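PDB 4YE5: peptidoglycan synthetase penicillin-binding protein 3 from Bifidobacterium adolescentis, which probably binds penicillin and, as in other members of the transpeptidase family, is thought to cross-link the peptide stems of cell-wall peptidoglycan. Local coordinates for residues Met354-Glu357 with Gln358-Asn361; Trp390-Arg393 with Thr394-Thr397; Glu455-Ala458 with Ser459-Asn463. One frame throughout, in Å; residues are numbered along the deposited sequence.

Interaction 1: Met354-Glu357 with Gln358-Asn361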
# COMPACT_ATOMS: atom_id res chain seq x y z
N MSE A 354 -33.54 2.30 17.97
CA MSE A 354 -32.84 2.28 16.69
C MSE A 354 -33.23 1.04 15.88
O MSE A 354 -32.96 -0.08 16.31
CB MSE A 354 -31.33 2.27 16.92
CG MSE A 354 -30.52 2.73 15.73
SE MSE A 354 -28.63 2.89 16.21
CE MSE A 354 -28.05 3.87 14.63
N THR A 355 -33.86 1.24 14.72
CA THR A 355 -34.31 0.12 13.91
C THR A 355 -33.14 -0.58 13.26
O THR A 355 -32.08 0.02 13.11
CB THR A 355 -35.28 0.56 12.78
OG1 THR A 355 -34.56 1.31 11.79
CG2 THR A 355 -36.47 1.39 13.33
N ASN A 356 -33.34 -1.84 12.88
CA ASN A 356 -32.36 -2.61 12.11
C ASN A 356 -31.80 -1.82 10.93
O ASN A 356 -30.59 -1.79 10.70
CB ASN A 356 -33.00 -3.90 11.57
CG ASN A 356 -33.06 -5.03 12.59
OD1 ASN A 356 -32.73 -4.84 13.76
ND2 ASN A 356 -33.47 -6.21 12.14
N GLU A 357 -32.68 -1.16 10.19
CA GLU A 357 -32.26 -0.41 9.01
C GLU A 357 -31.33 0.74 9.39
O GLU A 357 -30.33 0.98 8.72
CB GLU A 357 -33.46 0.11 8.22
CG GLU A 357 -33.06 0.84 6.95
CD GLU A 357 -34.24 1.48 6.23
OE1 GLU A 357 -35.37 1.38 6.74
OE2 GLU A 357 -34.02 2.08 5.15
N GLN A 358 -31.67 1.45 10.46
CA GLN A 358 -30.83 2.54 10.95
C GLN A 358 -29.48 2.03 11.42
O GLN A 358 -28.44 2.62 11.12
CB GLN A 358 -31.53 3.29 12.08
CG GLN A 358 -32.73 4.06 11.61
CD GLN A 358 -33.57 4.55 12.76
OE1 GLN A 358 -33.58 3.95 13.83
NE2 GLN A 358 -34.28 5.65 12.55
N ARG A 359 -29.48 0.91 12.16
CA ARG A 359 -28.22 0.31 12.59
C ARG A 359 -27.33 -0.00 11.40
O ARG A 359 -26.18 0.42 11.37
CB ARG A 359 -28.47 -0.95 13.45
CG ARG A 359 -29.25 -0.66 14.72
CD ARG A 359 -29.74 -1.93 15.45
NE ARG A 359 -30.65 -1.58 16.54
CZ ARG A 359 -30.74 -2.23 17.70
NH1 ARG A 359 -29.98 -3.30 17.92
NH2 ARG A 359 -31.58 -1.81 18.64
N TYR A 360 -27.86 -0.73 10.42
CA TYR A 360 -27.08 -1.09 9.23
C TYR A 360 -26.56 0.18 8.54
O TYR A 360 -25.39 0.27 8.16
CB TYR A 360 -27.94 -1.89 8.24
CG TYR A 360 -27.19 -2.24 6.97
CD1 TYR A 360 -26.46 -3.42 6.87
CD2 TYR A 360 -27.17 -1.36 5.88
CE1 TYR A 360 -25.75 -3.74 5.72
CE2 TYR A 360 -26.47 -1.67 4.73
CZ TYR A 360 -25.77 -2.86 4.65
OH TYR A 360 -25.06 -3.15 3.50
N ASN A 361 -27.46 1.16 8.36
CA ASN A 361 -27.15 2.38 7.63
C ASN A 361 -25.97 3.12 8.22
O ASN A 361 -25.07 3.51 7.49
CB ASN A 361 -28.35 3.32 7.57
CG ASN A 361 -28.02 4.63 6.89
OD1 ASN A 361 -28.00 4.72 5.66
ND2 ASN A 361 -27.76 5.67 7.69
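Thr355 and Gln358 close the amino end of helix 356-365 as a capping box. Thr355, the N-cap, accepts the backbone N-H of Gln358 on its hydroxyl, OG1 to N 3.2 Å, and the Gln358 side chain returns the favour: its amide oxygen OE1 takes the N-H of Thr355, 2.9 Å from OE1 to N. Threonine suits the place because its OG1, set between the backbone N and the carbonyl carbon (chi1 69°), reaches forward over the first turn, where a helix has N-H groups without a carbonyl partner. Glutamine suits its own because an extended chain is long enough to reach back three residues; its CG passes 3.3 Å from Thr355 OG1 on the way.

Behind the box, ordinary helical bonds begin, Arg359 N giving to Thr355 O and Tyr360 N to Asn356 O. The extended Arg359 chain also reaches back towards the residues before the helix: NE donates to the carbonyl oxygen of Met354, 2.8 Å from NE to O, arriving from above the carbonyl plane, and NH2 adds a weak bond to the same oxygen. NH1 of Arg359 bonds Arg395 O and Asn396 OD1, so the guanidinium ties the start of this helix to helix 394-397. Asn356 joins the same link, its OD1 accepting from Arg395 NE.

Met354, a selenomethionine, runs extended and obliquely across the arginine's aliphatic part and packs on Leu302. Its SE lies 3.9 Å from Arg359 CG, and its terminal CE comes 3.7 Å from Gln358 O.

Interaction 2: Trp390-Arg393 with Thr394-Thr397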
# COMPACT_ATOMS: atom_id res chain seq x y z
N TRP A 390 -30.20 -10.45 9.65
CA TRP A 390 -29.82 -10.49 11.06
C TRP A 390 -30.85 -11.27 11.84
O TRP A 390 -32.03 -11.29 11.48
CB TRP A 390 -29.75 -9.08 11.65
CG TRP A 390 -28.69 -8.19 11.06
CD1 TRP A 390 -27.70 -8.54 10.19
CD2 TRP A 390 -28.53 -6.78 11.29
NE1 TRP A 390 -26.92 -7.44 9.88
CE2 TRP A 390 -27.42 -6.35 10.54
CE3 TRP A 390 -29.23 -5.85 12.07
CZ2 TRP A 390 -26.99 -5.02 10.54
CZ3 TRP A 390 -28.80 -4.54 12.07
CH2 TRP A 390 -27.69 -4.13 11.30
N ASP A 391 -30.44 -11.91 12.93
CA ASP A 391 -31.40 -12.53 13.83
C ASP A 391 -31.53 -11.66 15.07
O ASP A 391 -30.89 -10.60 15.15
CB ASP A 391 -31.02 -13.98 14.18
CG ASP A 391 -29.70 -14.09 14.91
OD1 ASP A 391 -29.47 -13.32 15.87
OD2 ASP A 391 -28.89 -14.96 14.54
N ARG A 392 -32.32 -12.10 16.05
CA ARG A 392 -32.61 -11.28 17.22
C ARG A 392 -31.38 -10.96 18.09
O ARG A 392 -31.39 -10.00 18.85
CB ARG A 392 -33.72 -11.89 18.08
CG ARG A 392 -35.10 -11.83 17.43
CD ARG A 392 -35.28 -10.59 16.54
NE ARG A 392 -35.71 -9.41 17.27
CZ ARG A 392 -36.05 -8.25 16.70
NH1 ARG A 392 -36.43 -7.22 17.44
NH2 ARG A 392 -36.01 -8.13 15.37
N ARG A 393 -30.33 -11.77 17.97
CA ARG A 393 -29.10 -11.48 18.71
C ARG A 393 -28.13 -10.58 17.94
O ARG A 393 -27.65 -9.57 18.46
CB ARG A 393 -28.41 -12.78 19.14
CG ARG A 393 -27.17 -12.52 19.99
CD ARG A 393 -26.71 -13.72 20.79
NE ARG A 393 -25.79 -13.29 21.83
CZ ARG A 393 -26.14 -13.04 23.09
NH1 ARG A 393 -27.39 -13.21 23.48
NH2 ARG A 393 -25.23 -12.63 23.97
N THR A 394 -27.84 -10.94 16.69
CA THR A 394 -26.85 -10.19 15.91
C THR A 394 -27.30 -8.76 15.63
O THR A 394 -26.47 -7.90 15.42
CB THR A 394 -26.50 -10.90 14.59
OG1 THR A 394 -27.66 -10.96 13.75
CG2 THR A 394 -25.99 -12.33 14.85
N ARG A 395 -28.61 -8.51 15.65
CA ARG A 395 -29.10 -7.14 15.48
C ARG A 395 -28.61 -6.26 16.63
O ARG A 395 -28.51 -5.04 16.50
CB ARG A 395 -30.63 -7.09 15.39
CG ARG A 395 -31.34 -7.33 16.71
CD ARG A 395 -32.85 -7.16 16.61
NE ARG A 395 -33.25 -5.82 16.19
CZ ARG A 395 -33.55 -4.83 17.02
NH1 ARG A 395 -33.91 -3.64 16.53
NH2 ARG A 395 -33.49 -5.01 18.33
N ASN A 396 -28.29 -6.89 17.76
CA ASN A 396 -27.77 -6.18 18.93
C ASN A 396 -26.25 -6.15 19.05
O ASN A 396 -25.65 -5.12 19.38
CB ASN A 396 -28.40 -6.73 20.21
CG ASN A 396 -29.79 -6.19 20.44
OD1 ASN A 396 -30.00 -4.97 20.36
ND2 ASN A 396 -30.76 -7.08 20.68
N THR A 397 -25.61 -7.29 18.78
CA THR A 397 -24.14 -7.35 18.81
C THR A 397 -23.51 -6.39 17.80
O THR A 397 -22.38 -5.92 17.99
CB THR A 397 -23.61 -8.78 18.55
OG1 THR A 397 -23.99 -9.20 17.24
CG2 THR A 397 -24.17 -9.78 19.58
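Asp391 and Thr394 bond each other reciprocally in a capping box that starts the short helix 394-397. The hydrogen bonds come first. Asp391 OD1 accepts the N-H of Thr394 from above the carboxylate plane, OD1 to N 3.0 Å, and a second N-H from Arg393, 2.7 Å from OD1 to N. In return Thr394 OG1 accepts from Asp391 N at 3.1 Å. A short carboxylate is apt here: with its CG between the backbone N and the carbonyl carbon (chi1 63°), it bends over N-H groups at the helix start, and the two N-H groups on OD1 would probably stabilise its charge. Just before the helix, Arg393 O receives both Asn396 N and Thr397 N, the latter in its carbonyl plane.

The second kind is stacking of flat cations. Arg392 and Arg395 lie side by side and point the same way, their guanidinium planes only 4° apart and centres 4.3 Å apart, with Arg395 CD 3.4 Å from Arg392 CZ, over the middle of the group. The bend of the Arg392 chain at chi2 and chi3 brings it there. Like charges meet, but a salt bridge from Arg392 NE to Glu318 would offset the charge of Arg392; Arg395 has a neutral hydrogen-bond partner in Asn356.

Apolar packing is the third. Trp390 CE3 sits 3.6 Å from Arg395 CA, its ring plane inclined 59° to the arginine's guanidinium, while NE1 bonds His385 O.

Trp390 also packs against Asn356, Arg359 and Tyr360 of helix 356-365, whereas Arg393 reaches Gln320 and Thr321 of strand 320-323, so the turn lies between that helix and that strand.

Interaction 3: Glu455-Ala458 with Ser459-Asn463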
# COMPACT_ATOMS: atom_id res chain seq x y z
N GLU A 455 -21.31 17.90 12.00
CA GLU A 455 -20.10 18.33 12.69
C GLU A 455 -20.30 18.41 14.21
O GLU A 455 -19.41 18.07 15.00
CB GLU A 455 -19.63 19.68 12.14
CG GLU A 455 -18.38 20.23 12.82
CD GLU A 455 -17.83 21.48 12.13
OE1 GLU A 455 -18.06 21.68 10.92
OE2 GLU A 455 -17.18 22.28 12.83
N SER A 456 -21.48 18.83 14.64
CA SER A 456 -21.74 18.92 16.06
C SER A 456 -21.77 17.51 16.70
O SER A 456 -21.31 17.30 17.81
CB SER A 456 -23.03 19.70 16.31
OG SER A 456 -24.12 19.06 15.67
N VAL A 457 -22.26 16.53 15.96
CA VAL A 457 -22.29 15.16 16.46
C VAL A 457 -20.87 14.60 16.54
O VAL A 457 -20.49 13.96 17.52
CB VAL A 457 -23.18 14.23 15.58
CG1 VAL A 457 -22.94 12.73 15.91
CG2 VAL A 457 -24.64 14.61 15.74
N ALA A 458 -20.08 14.86 15.49
CA ALA A 458 -18.67 14.51 15.50
C ALA A 458 -17.93 15.11 16.70
O ALA A 458 -17.11 14.44 17.32
CB ALA A 458 -18.02 14.93 14.19
N SER A 459 -18.22 16.38 17.02
CA SER A 459 -17.58 17.03 18.16
C SER A 459 -17.91 16.34 19.47
O SER A 459 -17.05 16.22 20.33
CB SER A 459 -18.04 18.50 18.27
OG SER A 459 -17.41 19.26 17.27
N GLN A 460 -19.17 15.95 19.63
CA GLN A 460 -19.60 15.30 20.87
C GLN A 460 -18.98 13.92 21.02
O GLN A 460 -18.63 13.50 22.12
CB GLN A 460 -21.13 15.22 20.92
CG GLN A 460 -21.77 16.60 21.05
CD GLN A 460 -23.29 16.60 20.87
OE1 GLN A 460 -23.90 15.58 20.57
NE2 GLN A 460 -23.89 17.77 21.04
N MSE A 461 -18.84 13.21 19.90
CA MSE A 461 -18.21 11.89 19.91
C MSE A 461 -16.70 11.99 20.18
O MSE A 461 -16.12 11.16 20.85
CB MSE A 461 -18.47 11.16 18.59
CG MSE A 461 -19.90 10.71 18.37
SE MSE A 461 -20.50 9.58 19.82
CE MSE A 461 -19.20 8.16 19.68
N LEU A 462 -16.06 13.02 19.64
CA LEU A 462 -14.64 13.25 19.90
C LEU A 462 -14.43 13.51 21.40
O LEU A 462 -13.49 13.00 22.02
CB LEU A 462 -14.18 14.47 19.09
CG LEU A 462 -12.69 14.79 19.01
CD1 LEU A 462 -11.94 13.66 18.34
CD2 LEU A 462 -12.49 16.08 18.21
N ASN A 463 -15.32 14.32 21.97
CA ASN A 463 -15.34 14.60 23.39
C ASN A 463 -15.51 13.30 24.22
O ASN A 463 -14.79 13.07 25.19
CB ASN A 463 -16.47 15.60 23.68
CG ASN A 463 -16.46 16.13 25.11
OD1 ASN A 463 -16.39 15.36 26.07
ND2 ASN A 463 -16.56 17.45 25.25
O HOH W 1 -16.37 18.20 14.77
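Val457 and Met461 stand one turn apart on the buried side of helix 455-470, a regular alpha-helix with an amphipathic character over this length. Four i to i+4 bonds hold the two segments together: Ser459 N to Glu455 O, Gln460 N to Ser456 O, Met461 N to Val457 O and Leu462 N to Ala458 O, the first and last of them both 2.9 Å from N to O.

The packed side is apolar. Val457 CG1 and Met461 CG approach to 4.4 Å, a modest contact, since both side chains turn mainly to the rest of the fold. Met461, a selenomethionine, bends at chi2 and chi3 (-56° and -59°), and its flexible, unbranched chain fits against Met294, Ser295 and Leu298 of helix 290-299 and Ile418 of helix 408-419. Val457 reaches Gln299 of the former helix, and the small Ala458 is buried, its methyl packing beside Ile453.

The other side faces solvent and carries polar residues. Glu455 and Ser456 hold their side chains clear of the following turn. Gln460 lies along the helix surface with CG 3.3 Å from Ser456 O, its extended chain passing the carbonyl and touching Ile305. Ser459 suits this face because its short hydroxyl, beside its own backbone N (chi1 -75°), can hold a water near the preceding turn. That water donates to Glu455 O at 3.1 Å, an oxygen that also accepts Ser459 N, and is hydrogen-bonded to Ser459 OG at 2.9 Å.

How the interactions relate
Interactions 1 and 2 are two capped helix starts that follow each other in the chain and touch, their centres 11 Å apart. Arg395 NE and O lie 2.7 Å from Asn356 OD1 and Arg359 NH1 respectively, and Trp390 CH2 is 3.5 Å from Tyr360 N, so the two helix starts are joined by polar bonds and by packing of the indole on the helix backbone. Interaction 3 stands apart, its nearest atoms about 10 Å from interaction 1 and about 15 Å from interaction 2. There Met461 packs on helix 290-299, at whose start lies what is probably the SxxK motif (Ser287, Lys290); its side chain is near those residues without touching them.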